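Local coordinates for carbon dioxide concentrating mechanism protein CcmK (Synechococcus elongatus, PDB 4OX6) that probably builds part of the protein shell of the carboxysome, the bacterial microcompartment in which cyanobacteria concentrate and fix carbon dioxide, at residues 21-26 and 74-79; 43-48 and 110-115; 47-50 and 56-59. All coordinates share one frame; numbering follows the deposited sequence.

How the contacts relate
From the N terminus, strand 19-26 supplies the first half of contact 1, and its partner, on helix 65-81, comes only after helix 28-39 and a whole beta hairpin. That hairpin is closed by contact 3, the shortest loop of the three, which lies within the span bounded by contact 1. Contact 2 starts on the same strand as contact 3, sharing V47 and S48 with it, but ends in the tail at 110-115, beyond helix 98-103, and so crosses contact 1. Contacts 1 and 3 meet through the E24-R56 salt bridge. Together they join the two strands of the hairpin to each other, and helix 65-81 and the C-terminal tail to the antiparallel sheet those strands help to form.

Contact 1 of 3, residues 21-26 and 74-79; sequences GSLETK and AGIEAA
L23 drives the end of its side chain into the backbone of helix 65-81 at G75 and I76. With CG anti to the backbone N (chi1 179°) and a nearly extended chain beyond it, the leucine stands off its strand and sets CD1 3.6 Å from G75 C. The same methyl is 4.0 Å from I76 CG1, so one branch meets both the main chain of the helix and the CG1 of an isoleucine. G75 has no side chain, which is what lets CD1 settle so near the helix backbone. One helical turn further on the meeting is between methyls: T25 CG2 lies 3.7 Å from A79 CB.

The two segments run parallel, their directions differing by 4° and their axes approaching to 9.7 Å, in keeping with the ferredoxin-like fold of the BMC domain. Strands 56-63 and 86-93, joined by helix 65-81 in a beta-alpha-beta crossover, flank strand 19-26, which runs opposite to both and hence with the helix. The T25 methyl sits beside the backbone N (OG1 chi1 60°), while OG1 is hydrogen-bonded to G27 O. L23 and T25 also touch I31 of helix 28-39, the second helix on this face. E24, between them in sequence but on the other face of the strand, hydrogen-bonds through OE1 to F28 N of a neighbouring subunit.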
loop_
_atom_site.group_PDB
_atom_site.type_symbol
_atom_site.label_atom_id
_atom_site.label_comp_id
_atom_site.label_asym_id
_atom_site.label_seq_id
_atom_site.Cartn_x
_atom_site.Cartn_y
_atom_site.Cartn_z
ATOM N N GLY A 21 2.275 14.799 -20.313
ATOM C CA GLY A 21 2.616 15.552 -19.119
ATOM C C GLY A 21 2.122 14.750 -17.920
ATOM O O GLY A 21 1.016 14.194 -17.951
ATOM N N SER A 22 2.964 14.711 -16.883
ATOM C CA SER A 22 2.573 14.027 -15.636
ATOM C C SER A 22 2.953 14.928 -14.503
ATOM O O SER A 22 4.013 15.455 -14.428
ATOM C CB SER A 22 3.302 12.704 -15.538
ATOM O OG SER A 22 2.857 11.915 -14.416
ATOM N N LEU A 23 1.991 15.076 -13.586
ATOM C CA LEU A 23 2.117 15.908 -12.409
ATOM C C LEU A 23 1.701 15.161 -11.171
ATOM O O LEU A 23 0.657 14.524 -11.197
ATOM C CB LEU A 23 1.275 17.195 -12.624
ATOM C CG LEU A 23 1.253 18.223 -11.488
ATOM C CD1 LEU A 23 0.867 19.620 -12.052
ATOM C CD2 LEU A 23 0.239 17.927 -10.399
ATOM N N GLU A 24 2.494 15.256 -10.108
ATOM C CA GLU A 24 2.245 14.479 -8.883
ATOM C C GLU A 24 2.180 15.401 -7.672
ATOM O O GLU A 24 3.005 16.311 -7.513
ATOM C CB GLU A 24 3.373 13.435 -8.703
ATOM C CG GLU A 24 3.222 12.495 -7.516
ATOM C CD GLU A 24 4.198 11.366 -7.592
ATOM O OE1 GLU A 24 4.330 10.763 -8.679
ATOM O OE2 GLU A 24 4.792 11.045 -6.537
ATOM N N THR A 25 1.150 15.188 -6.862
ATOM C CA THR A 25 0.894 15.901 -5.585
ATOM C C THR A 25 0.896 14.966 -4.412
ATOM O O THR A 25 0.698 13.746 -4.564
ATOM C CB THR A 25 -0.478 16.614 -5.587
ATOM O OG1 THR A 25 -1.511 15.663 -5.769
ATOM C CG2 THR A 25 -0.575 17.622 -6.716
ATOM N N LYS A 26 1.096 15.530 -3.226
ATOM C CA LYS A 26 0.696 14.867 -2.004
ATOM C C LYS A 26 -0.692 15.369 -1.659
ATOM O O LYS A 26 -0.941 16.584 -1.513
ATOM C CB LYS A 26 1.688 15.114 -0.864
ATOM C CG LYS A 26 1.412 14.271 0.385
ATOM C CD LYS A 26 2.500 14.344 1.412
ATOM C CE LYS A 26 3.647 13.404 1.072
ATOM N NZ LYS A 26 3.348 12.050 1.621
ATOM N N ALA A 74 -0.824 25.619 -15.589
ATOM C CA ALA A 74 -2.063 25.802 -14.799
ATOM C C ALA A 74 -2.182 24.742 -13.741
ATOM O O ALA A 74 -2.660 25.042 -12.622
ATOM C CB ALA A 74 -3.257 25.765 -15.727
ATOM N N GLY A 75 -1.821 23.494 -14.039
ATOM C CA GLY A 75 -1.902 22.439 -13.048
ATOM C C GLY A 75 -0.956 22.708 -11.868
ATOM O O GLY A 75 -1.314 22.446 -10.718
ATOM N N ILE A 76 0.270 23.164 -12.121
ATOM C CA ILE A 76 1.236 23.478 -11.102
ATOM C C ILE A 76 0.681 24.531 -10.175
ATOM O O ILE A 76 0.723 24.364 -8.918
ATOM C CB ILE A 76 2.571 23.936 -11.747
ATOM C CG1 ILE A 76 3.359 22.742 -12.367
ATOM C CG2 ILE A 76 3.420 24.679 -10.711
ATOM C CD1 ILE A 76 4.481 23.108 -13.270
ATOM N N GLU A 77 0.097 25.572 -10.723
ATOM C CA GLU A 77 -0.443 26.633 -9.889
ATOM C C GLU A 77 -1.613 26.122 -9.075
ATOM O O GLU A 77 -1.727 26.423 -7.865
ATOM C CB GLU A 77 -0.863 27.807 -10.749
ATOM C CG GLU A 77 0.378 28.462 -11.353
ATOM C CD GLU A 77 1.486 28.796 -10.297
ATOM O OE1 GLU A 77 1.174 29.483 -9.295
ATOM O OE2 GLU A 77 2.651 28.344 -10.426
ATOM N N ALA A 78 -2.502 25.341 -9.674
ATOM C CA ALA A 78 -3.679 24.852 -8.947
ATOM C C ALA A 78 -3.293 23.924 -7.811
ATOM O O ALA A 78 -3.922 23.990 -6.722
ATOM C CB ALA A 78 -4.615 24.162 -9.915
ATOM N N ALA A 79 -2.296 23.072 -8.030
ATOM C CA ALA A 79 -1.826 22.199 -6.975
ATOM C C ALA A 79 -1.308 22.974 -5.780
ATOM O O ALA A 79 -1.703 22.700 -4.609
ATOM C CB ALA A 79 -0.780 21.257 -7.497
#

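Contact 2 of 3, residues 43-48 and 110-115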
loop_
_atom_site.group_PDB
_atom_site.type_symbol
_atom_site.label_atom_id
_atom_site.label_comp_id
_atom_site.label_asym_id
_atom_site.label_seq_id
_atom_site.Cartn_x
_atom_site.Cartn_y
_atom_site.Cartn_z
ATOM N N ARG A 43 -5.698 22.416 -25.039
ATOM C CA ARG A 43 -6.308 21.330 -25.739
ATOM C C ARG A 43 -5.545 20.062 -25.385
ATOM O O ARG A 43 -4.655 19.588 -26.089
ATOM C CB ARG A 43 -6.296 21.565 -27.260
ATOM C CG ARG A 43 -7.034 20.485 -27.994
ATOM C CD ARG A 43 -7.159 20.795 -29.463
ATOM N NE ARG A 43 -8.108 19.897 -30.100
ATOM C CZ ARG A 43 -8.682 20.138 -31.274
ATOM N NH1 ARG A 43 -8.404 21.262 -31.929
ATOM N NH2 ARG A 43 -9.533 19.257 -31.796
ATOM N N ILE A 44 -5.900 19.492 -24.243
ATOM C CA ILE A 44 -5.343 18.268 -23.715
ATOM C C ILE A 44 -6.441 17.305 -23.259
ATOM O O ILE A 44 -7.584 17.753 -23.059
ATOM C CB ILE A 44 -4.290 18.555 -22.581
ATOM C CG1 ILE A 44 -4.915 19.102 -21.292
ATOM C CG2 ILE A 44 -3.215 19.548 -23.082
ATOM C CD1 ILE A 44 -5.592 18.088 -20.342
ATOM N N THR A 45 -6.085 16.041 -23.124
ATOM C CA THR A 45 -6.988 15.000 -22.609
ATOM C C THR A 45 -6.323 14.453 -21.336
ATOM O O THR A 45 -5.113 14.089 -21.359
ATOM C CB THR A 45 -7.166 13.848 -23.606
ATOM O OG1 THR A 45 -7.622 14.382 -24.876
ATOM C CG2 THR A 45 -8.208 12.881 -23.150
ATOM N N ILE A 46 -7.090 14.360 -20.235
ATOM C CA ILE A 46 -6.626 13.641 -19.062
ATOM C C ILE A 46 -6.911 12.168 -19.363
ATOM O O ILE A 46 -8.020 11.794 -19.707
ATOM C CB ILE A 46 -7.446 14.056 -17.834
ATOM C CG1 ILE A 46 -7.383 15.551 -17.554
ATOM C CG2 ILE A 46 -6.873 13.338 -16.609
ATOM C CD1 ILE A 46 -8.553 16.059 -16.601
ATOM N N VAL A 47 -5.868 11.351 -19.309
ATOM C CA VAL A 47 -5.970 9.928 -19.654
ATOM C C VAL A 47 -6.010 8.975 -18.487
ATOM O O VAL A 47 -6.572 7.914 -18.625
ATOM C CB VAL A 47 -4.889 9.497 -20.677
ATOM C CG1 VAL A 47 -5.109 10.307 -22.013
ATOM C CG2 VAL A 47 -3.465 9.698 -20.164
ATOM N N SER A 48 -5.368 9.306 -17.385
ATOM C CA SER A 48 -5.228 8.385 -16.284
ATOM C C SER A 48 -4.711 9.091 -15.044
ATOM O O SER A 48 -4.227 10.227 -15.108
ATOM C CB SER A 48 -4.261 7.225 -16.626
ATOM O OG SER A 48 -2.965 7.758 -16.849
ATOM N N PRO A 110 -10.839 3.852 -23.743
ATOM C CA PRO A 110 -12.118 4.102 -24.416
ATOM C C PRO A 110 -13.024 5.073 -23.623
ATOM O O PRO A 110 -13.859 5.683 -24.301
ATOM C CB PRO A 110 -12.758 2.711 -24.532
ATOM C CG PRO A 110 -12.061 1.875 -23.520
ATOM C CD PRO A 110 -10.636 2.428 -23.408
ATOM N N GLU A 111 -12.813 5.266 -22.322
ATOM C CA GLU A 111 -13.667 6.172 -21.569
ATOM C C GLU A 111 -13.355 7.644 -21.829
ATOM O O GLU A 111 -14.178 8.522 -21.502
ATOM C CB GLU A 111 -13.633 5.880 -20.062
ATOM C CG GLU A 111 -14.811 6.560 -19.299
ATOM C CD GLU A 111 -15.047 6.004 -17.890
ATOM O OE1 GLU A 111 -15.530 6.773 -17.030
ATOM O OE2 GLU A 111 -14.788 4.798 -17.655
ATOM N N VAL A 112 -12.223 7.954 -22.452
ATOM C CA VAL A 112 -11.908 9.353 -22.686
ATOM C C VAL A 112 -12.042 9.726 -24.167
ATOM O O VAL A 112 -11.919 10.923 -24.528
ATOM C CB VAL A 112 -10.544 9.772 -22.111
ATOM C CG1 VAL A 112 -10.466 9.461 -20.623
ATOM C CG2 VAL A 112 -9.388 9.109 -22.906
ATOM N N GLU A 113 -12.412 8.749 -25.008
ATOM C CA GLU A 113 -12.602 9.023 -26.439
ATOM C C GLU A 113 -13.635 10.125 -26.655
ATOM O O GLU A 113 -13.470 11.023 -27.494
ATOM C CB GLU A 113 -12.960 7.727 -27.195
ATOM C CG GLU A 113 -13.046 7.870 -28.724
ATOM C CD GLU A 113 -11.706 8.065 -29.415
ATOM O OE1 GLU A 113 -10.639 7.940 -28.764
ATOM O OE2 GLU A 113 -11.731 8.358 -30.631
ATOM N N GLN A 114 -14.710 10.091 -25.864
ATOM C CA GLN A 114 -15.803 11.044 -26.041
ATOM C C GLN A 114 -15.390 12.495 -25.783
ATOM O O GLN A 114 -16.126 13.431 -26.175
ATOM C CB GLN A 114 -16.967 10.673 -25.102
ATOM C CG GLN A 114 -16.628 10.738 -23.544
ATOM C CD GLN A 114 -17.591 9.949 -22.705
ATOM O OE1 GLN A 114 -17.223 8.965 -22.017
ATOM N NE2 GLN A 114 -18.838 10.359 -22.712
ATOM N N TYR A 115 -14.270 12.686 -25.085
ATOM C CA TYR A 115 -13.759 14.034 -24.752
ATOM C C TYR A 115 -12.616 14.463 -25.682
ATOM O O TYR A 115 -12.084 15.564 -25.545
ATOM C CB TYR A 115 -13.320 14.092 -23.262
ATOM C CG TYR A 115 -14.497 13.784 -22.388
ATOM C CD1 TYR A 115 -15.644 14.577 -22.458
ATOM C CD2 TYR A 115 -14.509 12.669 -21.549
ATOM C CE1 TYR A 115 -16.802 14.276 -21.697
ATOM C CE2 TYR A 115 -15.675 12.363 -20.776
ATOM C CZ TYR A 115 -16.797 13.164 -20.853
ATOM O OH TYR A 115 -17.955 12.840 -20.134
#
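V112 accepts a 3.0 Å hydrogen bond at its carbonyl O from Y115 N, and the turn drawn in by this bond presents the valine to T45 and I46. No hydrogen bond links the two segments themselves; the contact rests on the branches of V112. CG1 comes to 3.5 Å from I46 O, so a methyl lies against a backbone carbonyl of the strand. The other methyl, CG2, faces T45 CG2 at 4.0 Å, and V112 CB is equally far from that threonine methyl, the two side chains crossing obliquely.

V112 places CG1 beside its own backbone N and CG2 between N and the carbonyl carbon, so both methyls can engage the strand; T45 has CG2 anti to its backbone N, which leaves OG1 beside that N (chi1 -55°). In terms of the BMC fold, the C-terminal tail that follows helix 98-103 folds back against strand 45-53, an outermost strand of this chain's sheet. F108 and R116, also in loops, pack on T45 as well. A neighbouring subunit approaches the same place: its N99 takes the hydrogen bond of I46 N through OD1, and its V103 packs on V112. I46 extends its own side chain to A35 and V39 of helix 28-39.

Contact 3 of 3, residues 47-50 and 56-59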
loop_
_atom_site.group_PDB
_atom_site.type_symbol
_atom_site.label_atom_id
_atom_site.label_comp_id
_atom_site.label_asym_id
_atom_site.label_seq_id
_atom_site.Cartn_x
_atom_site.Cartn_y
_atom_site.Cartn_z
ATOM N N VAL A 47 -5.868 11.351 -19.309
ATOM C CA VAL A 47 -5.970 9.928 -19.654
ATOM C C VAL A 47 -6.010 8.975 -18.487
ATOM O O VAL A 47 -6.572 7.914 -18.625
ATOM C CB VAL A 47 -4.889 9.497 -20.677
ATOM C CG1 VAL A 47 -5.109 10.307 -22.013
ATOM C CG2 VAL A 47 -3.465 9.698 -20.164
ATOM N N SER A 48 -5.368 9.306 -17.385
ATOM C CA SER A 48 -5.228 8.385 -16.284
ATOM C C SER A 48 -4.711 9.091 -15.044
ATOM O O SER A 48 -4.227 10.227 -15.108
ATOM C CB SER A 48 -4.261 7.225 -16.626
ATOM O OG SER A 48 -2.965 7.758 -16.849
ATOM N N TYR A 49 -4.783 8.395 -13.911
ATOM C CA TYR A 49 -4.110 8.806 -12.691
ATOM C C TYR A 49 -3.471 7.595 -12.058
ATOM O O TYR A 49 -3.886 6.495 -12.288
ATOM C CB TYR A 49 -4.990 9.594 -11.700
ATOM C CG TYR A 49 -5.912 8.757 -10.884
ATOM C CD1 TYR A 49 -7.061 8.203 -11.424
ATOM C CD2 TYR A 49 -5.616 8.468 -9.566
ATOM C CE1 TYR A 49 -7.909 7.398 -10.663
ATOM C CE2 TYR A 49 -6.469 7.688 -8.796
ATOM C CZ TYR A 49 -7.573 7.114 -9.356
ATOM O OH TYR A 49 -8.387 6.324 -8.565
ATOM N N MET A 50 -2.440 7.864 -11.283
ATOM C CA MET A 50 -1.666 6.872 -10.552
ATOM C C MET A 50 -1.740 7.125 -9.035
ATOM O O MET A 50 -1.435 8.245 -8.537
ATOM C CB MET A 50 -0.213 6.983 -11.031
ATOM C CG MET A 50 0.806 6.096 -10.257
ATOM S SD MET A 50 0.379 4.330 -10.244
ATOM C CE MET A 50 0.713 3.995 -11.981
ATOM N N ARG A 56 0.379 10.151 -2.288
ATOM C CA ARG A 56 0.747 10.877 -3.503
ATOM C C ARG A 56 -0.020 10.314 -4.647
ATOM O O ARG A 56 -0.270 9.103 -4.762
ATOM C CB ARG A 56 2.263 10.803 -3.700
ATOM C CG ARG A 56 3.008 11.690 -2.724
ATOM C CD ARG A 56 4.517 11.480 -2.607
ATOM N NE ARG A 56 5.184 11.719 -3.865
ATOM C CZ ARG A 56 6.438 12.150 -3.985
ATOM N NH1 ARG A 56 7.149 12.419 -2.902
ATOM N NH2 ARG A 56 6.985 12.266 -5.181
ATOM N N PHE A 57 -0.365 11.227 -5.572
ATOM C CA PHE A 57 -1.131 10.865 -6.769
ATOM C C PHE A 57 -0.556 11.596 -7.968
ATOM O O PHE A 57 -0.213 12.790 -7.865
ATOM C CB PHE A 57 -2.587 11.355 -6.614
ATOM C CG PHE A 57 -3.350 10.640 -5.529
ATOM C CD1 PHE A 57 -3.335 11.085 -4.232
ATOM C CD2 PHE A 57 -4.097 9.518 -5.846
ATOM C CE1 PHE A 57 -3.990 10.394 -3.228
ATOM C CE2 PHE A 57 -4.794 8.821 -4.856
ATOM C CZ PHE A 57 -4.729 9.257 -3.562
ATOM N N ALA A 58 -0.471 10.918 -9.118
ATOM C CA ALA A 58 -0.047 11.582 -10.343
ATOM C C ALA A 58 -1.181 11.586 -11.334
ATOM O O ALA A 58 -1.942 10.621 -11.448
ATOM C CB ALA A 58 1.170 10.889 -10.935
ATOM N N VAL A 59 -1.312 12.676 -12.087
ATOM C CA VAL A 59 -2.278 12.761 -13.198
ATOM C C VAL A 59 -1.483 12.841 -14.498
ATOM O O VAL A 59 -0.469 13.534 -14.570
ATOM C CB VAL A 59 -3.231 13.972 -13.060
ATOM C CG1 VAL A 59 -2.544 15.325 -13.008
ATOM C CG2 VAL A 59 -4.302 13.950 -14.167
#
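M50 and A58 form the hydrogen-bonded pair of an antiparallel hairpin, each giving its N-H to the other's carbonyl. M50 N reaches A58 O at 2.8 Å, nearly straight at 164°, and A58 N reaches M50 O at 2.9 Å, arriving on a lone pair. Both acceptors also receive a CA-H...O contact. A58 O has Y49 CA 3.1 Å away, and M50 O has F57 CA at 3.2 Å, so each carbonyl has one N-H hydrogen bond and a weaker CA-H contact beside it.

Y49 and V59 make the adjoining non-hydrogen-bonded pair, their CA atoms 4.4 Å apart. On this face the Y49 and F57 side chains rise next to each other in the same direction, and their rings meet edge to edge, with Y49 CD2 4.2 Å from F57 CD2. Y49 gets there with CG between its backbone N and carbonyl carbon (chi1 79°). On the other face M50 CB and A58 CB are 4.1 Å apart. V47 and S48 both bond through their backbones to N60, and with V47 in a near-helical conformation this is consistent with a classic beta bulge. S48 OG is satisfied by P105 O and N60 ND2. R56 NE forms a salt bridge with E24 OE2, and NH1 makes a long, weak ion pair with E88.

Strand 56-63 is in turn bonded to strand 19-26, F57 to T25 and V59 to L23. V59 packs against I31, A35 and M38 of helix 28-39, F57 meets F28 edge-to-face, and the Y49 ring stacks on F104 of a neighbouring subunit.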